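Local atomic coordinates of geranyl diphosphate synthase small subunit (Antirrhinum majus, PDB entry 3QKC), a protein that probably acts as the small subunit of a heteromeric geranyl diphosphate synthase, helping a large subunit make the ten-carbon precursor of monoterpenes. Residues A[121-124]-A[125-128]; A[10-13]-A[14-18]; A[141-144]-A[145-148]; A[36-39]-A[40-44]; A[196-199]-A[200-203]. All coordinates share one frame; numbering follows the deposited sequence.

Interaction 1: A[121-124]-A[125-128]; sequences ELMA and RSMD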
loop_
_atom_site.group_PDB
_atom_site.type_symbol
_atom_site.label_atom_id
_atom_site.label_comp_id
_atom_site.label_asym_id
_atom_site.label_seq_id
_atom_site.Cartn_x
_atom_site.Cartn_y
_atom_site.Cartn_z
ATOM N N GLU A 121 -7.115 0.273 -2.863
ATOM C CA GLU A 121 -7.859 0.817 -4.011
ATOM C C GLU A 121 -9.298 0.273 -4.054
ATOM O O GLU A 121 -10.233 1.044 -4.254
ATOM C CB GLU A 121 -7.145 0.513 -5.331
ATOM C CG GLU A 121 -7.797 1.165 -6.550
ATOM C CD GLU A 121 -7.182 0.752 -7.882
ATOM O OE1 GLU A 121 -6.055 0.204 -7.915
ATOM O OE2 GLU A 121 -7.835 0.977 -8.918
ATOM N N LEU A 122 -9.481 -1.041 -3.873
ATOM C CA LEU A 122 -10.854 -1.603 -3.820
ATOM C C LEU A 122 -11.659 -0.929 -2.703
ATOM O O LEU A 122 -12.776 -0.474 -2.914
ATOM C CB LEU A 122 -10.848 -3.121 -3.591
ATOM C CG LEU A 122 -10.187 -4.117 -4.554
ATOM C CD1 LEU A 122 -10.453 -5.539 -4.084
ATOM C CD2 LEU A 122 -10.696 -3.935 -5.976
ATOM N N MET A 123 -11.064 -0.856 -1.520
ATOM C CA MET A 123 -11.674 -0.209 -0.364
ATOM C C MET A 123 -12.001 1.260 -0.644
ATOM O O MET A 123 -13.107 1.717 -0.346
ATOM C CB MET A 123 -10.769 -0.372 0.875
ATOM C CG MET A 123 -11.274 0.257 2.160
ATOM S SD MET A 123 -12.536 -0.679 3.062
ATOM C CE MET A 123 -14.029 -0.145 2.260
ATOM N N ALA A 124 -11.043 1.985 -1.229
ATOM C CA ALA A 124 -11.239 3.389 -1.617
ATOM C C ALA A 124 -12.322 3.589 -2.685
ATOM O O ALA A 124 -13.020 4.600 -2.671
ATOM C CB ALA A 124 -9.926 4.015 -2.073
ATOM N N ARG A 125 -12.456 2.630 -3.598
ATOM C CA ARG A 125 -13.386 2.753 -4.730
ATOM C C ARG A 125 -14.779 2.181 -4.452
ATOM O O ARG A 125 -15.660 2.253 -5.312
ATOM C CB ARG A 125 -12.822 2.065 -5.976
ATOM C CG ARG A 125 -11.732 2.808 -6.737
ATOM C CD ARG A 125 -11.626 2.191 -8.129
ATOM N NE ARG A 125 -10.402 2.485 -8.872
ATOM C CZ ARG A 125 -10.258 3.506 -9.716
ATOM N NH1 ARG A 125 -9.117 3.671 -10.370
ATOM N NH2 ARG A 125 -11.243 4.372 -9.907
ATOM N N SER A 126 -14.975 1.604 -3.268
ATOM C CA SER A 126 -16.281 1.063 -2.899
ATOM C C SER A 126 -17.284 2.186 -2.592
ATOM O O SER A 126 -18.431 2.141 -3.059
ATOM C CB SER A 126 -16.171 0.043 -1.752
ATOM O OG SER A 126 -15.752 0.635 -0.536
ATOM N N MET A 127 -16.837 3.204 -1.850
ATOM C CA MET A 127 -17.654 4.392 -1.539
ATOM C C MET A 127 -18.155 5.083 -2.801
ATOM O O MET A 127 -17.625 4.854 -3.894
ATOM C CB MET A 127 -16.861 5.393 -0.672
ATOM C CG MET A 127 -16.533 6.765 -1.296
ATOM S SD MET A 127 -17.713 8.089 -0.882
ATOM C CE MET A 127 -17.105 9.416 -1.926
ATOM N N ASP A 128 -19.193 5.907 -2.644
ATOM C CA ASP A 128 -19.600 6.866 -3.679
ATOM C C ASP A 128 -20.863 6.518 -4.497
ATOM O O ASP A 128 -21.521 7.444 -4.995
ATOM C CB ASP A 128 -18.398 7.192 -4.600
ATOM C CG ASP A 128 -18.724 8.204 -5.676
ATOM O OD1 ASP A 128 -19.243 9.288 -5.347
ATOM O OD2 ASP A 128 -18.439 7.914 -6.856
#
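E121 and R125 run side by side, one helical turn apart, and are joined at their ends by a salt bridge. NE of R125 points its hydrogen at OE2 of E121 over 3.0 Å in a nearly straight bond (163°). The oxygen lies in the guanidinium plane, at its edge, and accepts through its anti lone pair; the carboxylate itself is turned 53° from that plane. A second, weak bond from NH1 of R125 reaches the same OE2 at 3.3 Å. Both chains are stretched: E121 swings CG anti to its backbone N (chi1 -174°) and continues extended, which brings OE2 level with NE. This is the looser side, where R125 is exposed.

The close packing belongs to M123 and S126. Here the hydroxyl of S126 folds back on the helix and donates from OG to O of M123 at 2.9 Å, while the backbone N of S126 makes a weak bond to that carbonyl. CE of M123, at the end of a twice-bent chain, comes to 3.4 Å from the same OG. In the main chain, R125 N bonds to O of E121 at 2.8 Å.

This part of helix 105-126 packs M123 and S126 against helices 134-148 and 68-85, while the buried A124 and the exposed R125 both meet I142 of the second subunit.

Interaction 2: A[10-13]-A[14-18]; sequences RATI and ESDIE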
loop_
_atom_site.group_PDB
_atom_site.type_symbol
_atom_site.label_atom_id
_atom_site.label_comp_id
_atom_site.label_asym_id
_atom_site.label_seq_id
_atom_site.Cartn_x
_atom_site.Cartn_y
_atom_site.Cartn_z
ATOM N N ARG A 10 -19.169 -19.240 8.793
ATOM C CA ARG A 10 -17.816 -18.838 8.420
ATOM C C ARG A 10 -17.584 -19.081 6.936
ATOM O O ARG A 10 -17.125 -18.189 6.231
ATOM C CB ARG A 10 -16.745 -19.549 9.250
ATOM C CG ARG A 10 -15.340 -18.951 9.033
ATOM C CD ARG A 10 -14.219 -19.773 9.641
ATOM N NE ARG A 10 -12.916 -19.383 9.082
ATOM C CZ ARG A 10 -11.740 -19.487 9.711
ATOM N NH1 ARG A 10 -11.669 -19.953 10.952
ATOM N NH2 ARG A 10 -10.623 -19.106 9.091
ATOM N N ALA A 11 -17.918 -20.289 6.471
ATOM C CA ALA A 11 -17.707 -20.674 5.076
ATOM C C ALA A 11 -18.467 -19.798 4.069
ATOM O O ALA A 11 -17.927 -19.459 3.020
ATOM C CB ALA A 11 -18.045 -22.156 4.860
ATOM N N THR A 12 -19.716 -19.452 4.372
ATOM C CA THR A 12 -20.489 -18.563 3.500
ATOM C C THR A 12 -19.826 -17.180 3.375
ATOM O O THR A 12 -19.661 -16.656 2.267
ATOM C CB THR A 12 -21.945 -18.438 3.965
ATOM O OG1 THR A 12 -22.482 -19.746 4.181
ATOM C CG2 THR A 12 -22.800 -17.725 2.909
ATOM N N ILE A 13 -19.422 -16.614 4.510
ATOM C CA ILE A 13 -18.641 -15.390 4.523
ATOM C C ILE A 13 -17.423 -15.510 3.628
ATOM O O ILE A 13 -17.186 -14.665 2.764
ATOM C CB ILE A 13 -18.232 -15.002 5.949
ATOM C CG1 ILE A 13 -19.491 -14.626 6.741
ATOM C CG2 ILE A 13 -17.232 -13.844 5.905
ATOM C CD1 ILE A 13 -19.273 -14.214 8.187
ATOM N N GLU A 14 -16.674 -16.591 3.810
ATOM C CA GLU A 14 -15.473 -16.815 3.032
ATOM C C GLU A 14 -15.731 -17.048 1.557
ATOM O O GLU A 14 -14.910 -16.658 0.724
ATOM C CB GLU A 14 -14.630 -17.923 3.644
ATOM C CG GLU A 14 -13.843 -17.381 4.818
ATOM C CD GLU A 14 -13.072 -18.439 5.575
ATOM O OE1 GLU A 14 -13.084 -19.633 5.174
ATOM O OE2 GLU A 14 -12.438 -18.045 6.579
ATOM N N SER A 15 -16.874 -17.645 1.241
ATOM C CA SER A 15 -17.310 -17.794 -0.143
ATOM C C SER A 15 -17.672 -16.440 -0.757
ATOM O O SER A 15 -17.315 -16.163 -1.902
ATOM C CB SER A 15 -18.481 -18.788 -0.236
ATOM O OG SER A 15 -19.081 -18.780 -1.531
ATOM N N ASP A 16 -18.359 -15.590 0.009
ATOM C CA ASP A 16 -18.729 -14.257 -0.469
ATOM C C ASP A 16 -17.489 -13.392 -0.713
ATOM O O ASP A 16 -17.411 -12.660 -1.703
ATOM C CB ASP A 16 -19.671 -13.553 0.511
ATOM C CG ASP A 16 -21.067 -14.143 0.520
ATOM O OD1 ASP A 16 -21.558 -14.579 -0.539
ATOM O OD2 ASP A 16 -21.692 -14.157 1.593
ATOM N N ILE A 17 -16.520 -13.484 0.189
ATOM C CA ILE A 17 -15.259 -12.765 0.014
ATOM C C ILE A 17 -14.528 -13.214 -1.256
ATOM O O ILE A 17 -14.125 -12.376 -2.075
ATOM C CB ILE A 17 -14.359 -12.880 1.259
ATOM C CG1 ILE A 17 -14.978 -12.100 2.429
ATOM C CG2 ILE A 17 -12.980 -12.369 0.957
ATOM C CD1 ILE A 17 -14.362 -12.420 3.805
ATOM N N GLU A 18 -14.372 -14.528 -1.427
ATOM C CA GLU A 18 -13.681 -15.062 -2.606
ATOM C C GLU A 18 -14.369 -14.664 -3.920
ATOM O O GLU A 18 -13.686 -14.329 -4.900
ATOM C CB GLU A 18 -13.530 -16.582 -2.524
ATOM C CG GLU A 18 -12.481 -17.136 -3.480
ATOM C CD GLU A 18 -12.296 -18.646 -3.372
ATOM O OE1 GLU A 18 -13.300 -19.398 -3.477
ATOM O OE2 GLU A 18 -11.132 -19.074 -3.192
#
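R10 lays its guanidinium edge over the carboxylate of E14, one turn further along the helix. Two nitrogens grip a single oxygen: NE of R10 donates to OE2 of E14 at 2.9 Å with a straight N-H (163°), and NH2 of R10 reaches that same OE2 at 3.3 Å. OE2 lies close to the guanidinium plane, but the two flat groups are almost perpendicular, 83° apart. NE meets the oxygen from above the carboxylate plane, whereas NH2 uses the syn lone pair. R10 gets there with an extended chain whose CG is anti to the backbone N (chi1 -170°). The other oxygen, OE1 of E14, is taken by R46 in a second salt bridge, so each carboxylate oxygen has an arginine partner, which probably favours its charged form.

These residues belong to the regular helix 5-24, with i to i+4 backbone bonds such as D16 N to T12 O at 2.8 Å. On its buried side I13 and I17 lie alongside each other, CG2 of I13 touching CD1 of I17 at 3.8 Å, and the pair packs against helices 48-59 and 68-85. T12 and D16 also lie side by side, CG2 of T12 being 4.0 Å from OD2 of D16, but their polar ends have other partners: OG1 of T12 bonds to the carbonyl O of T8, and OD2 of D16 forms a salt bridge with R64.

Interaction 3: A[141-144]-A[145-148]; sequences IIEL and TRVM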
loop_
_atom_site.group_PDB
_atom_site.type_symbol
_atom_site.label_atom_id
_atom_site.label_comp_id
_atom_site.label_asym_id
_atom_site.label_seq_id
_atom_site.Cartn_x
_atom_site.Cartn_y
_atom_site.Cartn_z
ATOM N N ILE A 141 -9.530 2.855 5.768
ATOM C CA ILE A 141 -8.274 2.870 5.033
ATOM C C ILE A 141 -7.110 3.091 5.991
ATOM O O ILE A 141 -6.083 2.400 5.915
ATOM C CB ILE A 141 -8.336 3.915 3.913
ATOM C CG1 ILE A 141 -8.999 3.275 2.692
ATOM C CG2 ILE A 141 -6.954 4.491 3.581
ATOM C CD1 ILE A 141 -9.697 4.251 1.804
ATOM N N ILE A 142 -7.319 4.010 6.929
ATOM C CA ILE A 142 -6.373 4.240 8.008
ATOM C C ILE A 142 -6.081 2.943 8.751
ATOM O O ILE A 142 -4.903 2.620 8.991
ATOM C CB ILE A 142 -6.868 5.324 8.977
ATOM C CG1 ILE A 142 -6.812 6.686 8.291
ATOM C CG2 ILE A 142 -6.010 5.339 10.218
ATOM C CD1 ILE A 142 -7.873 7.672 8.775
ATOM N N GLU A 143 -7.139 2.188 9.066
ATOM C CA GLU A 143 -6.996 0.898 9.753
ATOM C C GLU A 143 -6.156 -0.106 8.975
ATOM O O GLU A 143 -5.306 -0.780 9.548
ATOM C CB GLU A 143 -8.360 0.259 10.040
ATOM C CG GLU A 143 -9.075 0.817 11.249
ATOM C CD GLU A 143 -8.262 0.719 12.518
ATOM O OE1 GLU A 143 -7.769 -0.368 12.860
ATOM O OE2 GLU A 143 -8.136 1.743 13.194
ATOM N N LEU A 144 -6.443 -0.235 7.681
ATOM C CA LEU A 144 -5.728 -1.166 6.818
ATOM C C LEU A 144 -4.273 -0.753 6.580
ATOM O O LEU A 144 -3.420 -1.607 6.481
ATOM C CB LEU A 144 -6.463 -1.337 5.478
ATOM C CG LEU A 144 -7.812 -2.043 5.587
ATOM C CD1 LEU A 144 -8.899 -1.335 4.753
ATOM C CD2 LEU A 144 -7.688 -3.505 5.220
ATOM N N THR A 145 -4.000 0.546 6.468
ATOM C CA THR A 145 -2.621 1.018 6.320
ATOM C C THR A 145 -1.811 0.733 7.583
ATOM O O THR A 145 -0.596 0.487 7.523
ATOM C CB THR A 145 -2.536 2.523 5.995
ATOM O OG1 THR A 145 -3.146 3.280 7.046
ATOM C CG2 THR A 145 -3.196 2.850 4.652
ATOM N N ARG A 146 -2.506 0.744 8.716
ATOM C CA ARG A 146 -1.901 0.523 10.024
ATOM C C ARG A 146 -1.477 -0.942 10.184
ATOM O O ARG A 146 -0.460 -1.241 10.802
ATOM C CB ARG A 146 -2.902 0.921 11.118
ATOM C CG ARG A 146 -2.316 1.053 12.516
ATOM C CD ARG A 146 -3.359 1.469 13.585
ATOM N NE ARG A 146 -4.338 0.426 13.941
ATOM C CZ ARG A 146 -4.068 -0.682 14.642
ATOM N NH1 ARG A 146 -2.826 -0.936 15.048
ATOM N NH2 ARG A 146 -5.039 -1.554 14.924
ATOM N N VAL A 147 -2.253 -1.852 9.609
ATOM C CA VAL A 147 -1.982 -3.279 9.748
ATOM C C VAL A 147 -0.774 -3.743 8.923
ATOM O O VAL A 147 -0.018 -4.624 9.332
ATOM C CB VAL A 147 -3.235 -4.138 9.430
ATOM C CG1 VAL A 147 -3.508 -4.206 7.932
ATOM C CG2 VAL A 147 -3.065 -5.530 9.996
ATOM N N MET A 148 -0.589 -3.129 7.767
ATOM C CA MET A 148 0.431 -3.590 6.835
ATOM C C MET A 148 1.811 -3.133 7.300
ATOM O O MET A 148 2.791 -3.838 7.096
ATOM C CB MET A 148 0.096 -3.095 5.421
ATOM C CG MET A 148 0.852 -3.747 4.256
ATOM S SD MET A 148 0.674 -5.558 4.057
ATOM C CE MET A 148 2.281 -6.010 4.817
#
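R146 can be followed from its CB towards E143, three residues back. Its CB lies against the preceding turn, 3.3 Å from O of E143 and close to O of I142. From there CG leaves anti to the backbone N, and the chain runs straight until it bends at chi3 (71°), which turns the guanidinium back towards E143. NE of R146 comes to 3.7 Å from OE1 of E143, and NH2 at the tip comes to 3.6 Å from that oxygen. OE1 lies in the guanidinium plane, at its edge, with the carboxylate turned 62° away. This is a long, loose salt bridge; the stronger partner of E143 is R206, which binds OE2. NH1 of R146 has a weak, long ion pair with E151.

T145 is held much more firmly. Its OG1 sits between the backbone N and the carbonyl carbon (chi1 60°) and donates to O of I142 at 2.7 Å. R146 N reaches the same carbonyl at 3.1 Å, both donors coming from one face of its plane. CG2 of T145 rests 3.2 Å from O of I141. V147 presses CG1 against O of L144, facing helix 169-195.

A serine or threonine hydroxyl bonded to a carbonyl of the preceding turn is common within helices; here helix 134-148 also packs I142 and T145 against the second subunit, within an all-helical prenyltransferase fold.

Interaction 4: A[36-39]-A[40-44]; sequences PMHH and LTFAA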
loop_
_atom_site.group_PDB
_atom_site.type_symbol
_atom_site.label_atom_id
_atom_site.label_comp_id
_atom_site.label_asym_id
_atom_site.label_seq_id
_atom_site.Cartn_x
_atom_site.Cartn_y
_atom_site.Cartn_z
ATOM N N PRO A 36 0.057 -13.629 -12.016
ATOM C CA PRO A 36 0.545 -13.949 -10.643
ATOM C C PRO A 36 -0.323 -13.358 -9.522
ATOM O O PRO A 36 -0.423 -13.957 -8.448
ATOM C CB PRO A 36 1.969 -13.372 -10.615
ATOM C CG PRO A 36 2.012 -12.376 -11.729
ATOM C CD PRO A 36 1.089 -12.935 -12.803
ATOM N N MET A 37 -0.967 -12.215 -9.767
ATOM C CA MET A 37 -1.900 -11.654 -8.761
ATOM C C MET A 37 -3.113 -12.542 -8.494
ATOM O O MET A 37 -3.475 -12.771 -7.342
ATOM C CB MET A 37 -2.345 -10.226 -9.110
ATOM C CG MET A 37 -3.192 -9.565 -8.012
ATOM S SD MET A 37 -3.575 -7.810 -8.265
ATOM C CE MET A 37 -2.115 -7.297 -9.198
ATOM N N HIS A 38 -3.757 -13.027 -9.550
ATOM C CA HIS A 38 -4.880 -13.936 -9.392
ATOM C C HIS A 38 -4.435 -15.242 -8.732
ATOM O O HIS A 38 -5.055 -15.712 -7.771
ATOM C CB HIS A 38 -5.534 -14.220 -10.742
ATOM C CG HIS A 38 -6.791 -15.020 -10.642
ATOM N ND1 HIS A 38 -8.039 -14.438 -10.639
ATOM C CD2 HIS A 38 -6.993 -16.352 -10.519
ATOM C CE1 HIS A 38 -8.959 -15.381 -10.538
ATOM N NE2 HIS A 38 -8.352 -16.550 -10.460
ATOM N N HIS A 39 -3.351 -15.821 -9.225
ATOM C CA HIS A 39 -2.877 -17.065 -8.658
ATOM C C HIS A 39 -2.553 -16.989 -7.148
ATOM O O HIS A 39 -3.061 -17.784 -6.366
ATOM C CB HIS A 39 -1.691 -17.614 -9.438
ATOM C CG HIS A 39 -1.227 -18.945 -8.938
ATOM N ND1 HIS A 39 -0.091 -19.100 -8.172
ATOM C CD2 HIS A 39 -1.768 -20.182 -9.068
ATOM C CE1 HIS A 39 0.053 -20.376 -7.859
ATOM N NE2 HIS A 39 -0.952 -21.052 -8.386
ATOM N N LEU A 40 -1.727 -16.032 -6.745
ATOM C CA LEU A 40 -1.259 -15.968 -5.346
ATOM C C LEU A 40 -2.391 -15.706 -4.367
ATOM O O LEU A 40 -2.428 -16.294 -3.298
ATOM C CB LEU A 40 -0.133 -14.952 -5.193
ATOM C CG LEU A 40 1.065 -15.309 -6.074
ATOM C CD1 LEU A 40 2.232 -14.373 -5.807
ATOM C CD2 LEU A 40 1.473 -16.757 -5.840
ATOM N N THR A 41 -3.339 -14.873 -4.774
ATOM C CA THR A 41 -4.492 -14.508 -3.957
ATOM C C THR A 41 -5.349 -15.719 -3.575
ATOM O O THR A 41 -5.700 -15.889 -2.401
ATOM C CB THR A 41 -5.337 -13.426 -4.673
ATOM O OG1 THR A 41 -4.503 -12.301 -4.962
ATOM C CG2 THR A 41 -6.534 -12.968 -3.836
ATOM N N PHE A 42 -5.669 -16.555 -4.553
ATOM C CA PHE A 42 -6.528 -17.724 -4.323
ATOM C C PHE A 42 -5.796 -19.024 -3.990
ATOM O O PHE A 42 -6.433 -20.009 -3.616
ATOM C CB PHE A 42 -7.488 -17.923 -5.503
ATOM C CG PHE A 42 -8.246 -16.675 -5.853
ATOM C CD1 PHE A 42 -7.793 -15.833 -6.859
ATOM C CD2 PHE A 42 -9.383 -16.323 -5.156
ATOM C CE1 PHE A 42 -8.473 -14.652 -7.161
ATOM C CE2 PHE A 42 -10.069 -15.147 -5.451
ATOM C CZ PHE A 42 -9.615 -14.315 -6.452
ATOM N N ALA A 43 -4.472 -19.035 -4.120
ATOM C CA ALA A 43 -3.693 -20.192 -3.650
ATOM C C ALA A 43 -3.295 -20.028 -2.178
ATOM O O ALA A 43 -2.962 -21.003 -1.506
ATOM C CB ALA A 43 -2.444 -20.399 -4.502
ATOM N N ALA A 44 -3.303 -18.796 -1.685
ATOM C CA ALA A 44 -2.801 -18.532 -0.339
ATOM C C ALA A 44 -3.740 -19.103 0.733
ATOM O O ALA A 44 -4.952 -19.104 0.540
ATOM C CB ALA A 44 -2.631 -17.060 -0.146
#
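The last two turns of the short helix 34-43 carry this contact, with H38 and F42 forming an aromatic pair one turn apart. Their ring centres are 4.5 Å apart and the planes are inclined at 44°, an oblique meeting in which CE1 of F42 hangs over one face of the H38 imidazole, towards its rim. CE1 of F42 is 3.5 Å from CE1 of H38. The imidazole is fixed by ND1, which is hydrogen-bonded to O of I25, and the phenyl ring also has a cation-pi contact with K22 and CG2 of T41 over the centre of one face.

T41 faces the core. With OG1 beside the backbone N and anti to the carbonyl carbon (chi1 -56°), its hydroxyl bonds to O of M37 at 2.6 Å, which T41 N also reaches through a weak bond of 3.3 Å. On the outer side, H39 has CB of A43 above one ring face, 4.2 Å from CE1 of H39. CD2 of L40 comes to 3.7 Å from ND1 of H39, a nitrogen that this packing buries and for which the model offers no partner. L40 N to O of P36 (3.0 Å) and A43 N to O of H39 (2.9 Å) carry the helix to A44, where helical geometry ends.

H38 and F42, four residues apart, thus form an aromatic i to i+4 pair on the side of helix 34-43 that faces helix 5-24.

Interaction 5: A[196-199]-A[200-203]; sequences GCDE and DKIE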
loop_
_atom_site.group_PDB
_atom_site.type_symbol
_atom_site.label_atom_id
_atom_site.label_comp_id
_atom_site.label_asym_id
_atom_site.label_seq_id
_atom_site.Cartn_x
_atom_site.Cartn_y
_atom_site.Cartn_z
ATOM N N GLY A 196 -21.033 1.275 11.212
ATOM C CA GLY A 196 -21.575 2.476 11.848
ATOM C C GLY A 196 -21.653 2.211 13.334
ATOM O O GLY A 196 -22.600 1.590 13.817
ATOM N N CYS A 197 -20.649 2.672 14.063
ATOM C CA CYS A 197 -20.444 2.187 15.419
ATOM C C CYS A 197 -20.051 3.317 16.345
ATOM O O CYS A 197 -19.595 4.360 15.888
ATOM C CB CYS A 197 -19.319 1.155 15.399
ATOM S SG CYS A 197 -19.588 -0.290 16.394
ATOM N N ASP A 198 -20.231 3.103 17.648
ATOM C CA ASP A 198 -19.696 4.032 18.648
ATOM C C ASP A 198 -18.170 4.034 18.569
ATOM O O ASP A 198 -17.555 2.989 18.381
ATOM C CB ASP A 198 -20.121 3.625 20.064
ATOM C CG ASP A 198 -21.454 4.235 20.487
ATOM O OD1 ASP A 198 -22.491 3.976 19.830
ATOM O OD2 ASP A 198 -21.465 4.961 21.506
ATOM N N GLU A 199 -17.573 5.213 18.710
ATOM C CA GLU A 199 -16.130 5.349 18.894
ATOM C C GLU A 199 -15.613 4.345 19.929
ATOM O O GLU A 199 -14.604 3.680 19.713
ATOM C CB GLU A 199 -15.798 6.774 19.357
ATOM C CG GLU A 199 -15.909 7.860 18.282
ATOM C CD GLU A 199 -14.658 7.961 17.426
ATOM O OE1 GLU A 199 -14.294 9.091 17.010
ATOM O OE2 GLU A 199 -14.029 6.908 17.174
ATOM N N ASP A 200 -16.327 4.246 21.051
ATOM C CA ASP A 200 -16.007 3.311 22.130
ATOM C C ASP A 200 -16.138 1.853 21.689
ATOM O O ASP A 200 -15.349 1.001 22.102
ATOM C CB ASP A 200 -16.930 3.548 23.340
ATOM C CG ASP A 200 -16.887 4.987 23.861
ATOM O OD1 ASP A 200 -16.279 5.868 23.212
ATOM O OD2 ASP A 200 -17.480 5.235 24.935
ATOM N N LYS A 201 -17.138 1.565 20.861
ATOM C CA LYS A 201 -17.385 0.194 20.425
ATOM C C LYS A 201 -16.423 -0.266 19.332
ATOM O O LYS A 201 -16.276 -1.463 19.097
ATOM C CB LYS A 201 -18.838 0.007 19.989
ATOM C CG LYS A 201 -19.827 -0.001 21.152
ATOM C CD LYS A 201 -21.245 -0.397 20.724
ATOM C CE LYS A 201 -21.943 0.719 19.955
ATOM N NZ LYS A 201 -23.380 0.854 20.345
ATOM N N ILE A 202 -15.771 0.683 18.663
ATOM C CA ILE A 202 -14.735 0.333 17.692
ATOM C C ILE A 202 -13.486 -0.158 18.435
ATOM O O ILE A 202 -12.949 -1.220 18.125
ATOM C CB ILE A 202 -14.372 1.516 16.767
ATOM C CG1 ILE A 202 -15.609 2.009 16.005
ATOM C CG2 ILE A 202 -13.264 1.107 15.805
ATOM C CD1 ILE A 202 -15.423 3.350 15.300
ATOM N N GLU A 203 -13.050 0.632 19.417
ATOM C CA GLU A 203 -11.925 0.291 20.288
ATOM C C GLU A 203 -12.086 -1.116 20.879
ATOM O O GLU A 203 -11.129 -1.887 20.934
ATOM C CB GLU A 203 -11.777 1.342 21.413
ATOM C CG GLU A 203 -11.364 2.754 20.921
ATOM C CD GLU A 203 -11.745 3.901 21.875
ATOM O OE1 GLU A 203 -11.841 3.693 23.108
ATOM O OE2 GLU A 203 -11.945 5.034 21.384
#
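The chain turns into helix 199-219 at D198, whose carbonyl O accepts the backbone N of I202 at 2.9 Å and, more weakly, that of K201. D198 holds the N-cap position, but its carboxylate makes no capping bond. Instead it turns to K201: OD1 of D198 and NZ of K201 are 3.3 Å apart, a weak hydrogen bond within a salt bridge. The two side chains lie obliquely across each other, and the lysine bends at chi3 (-74°) and chi4, so that CE also packs at 3.4 Å from CB of D198.

Beside this pair, SG of C197 touches CB of K201 at 3.7 Å, and CB of C197 meets CG1 of I202 at 3.9 Å. I202 is the buried member of the group. E199 begins the helix and its OE2 is engaged by R139 in a salt bridge. Several acidic groups gather here, and the helix N-terminus would probably help to offset this negative charge, along with K201 and R139.

Residues 196-198 link helix 169-195 to helix 199-219; C197, on A192, and I202, on A189 and I193, pack the new helix's start against the end of the old one, while K201 reaches F244 in a loop.

Along the chain the order is interaction 2, 4, 1, 3 and 5, four on different helices of this all-helical chain and the fifth at the loop leading into helix 199-219. Interactions 1 and 3, about 14 Å apart between centres, touch: M123 CG meets I141 CG1 at 3.8 Å, where the successive helices 105-126 and 134-148 pack, and both reach the second subunit, so they form part of the dimer interface. Interactions 2 and 4, about 17 Å apart between centres, meet where E18 CG packs on F42 CD2 at 3.6 Å, joining helices 5-24 and 34-43. Interaction 5 stands apart, about 33 Å between centres from interaction 4, across the centre of the chain.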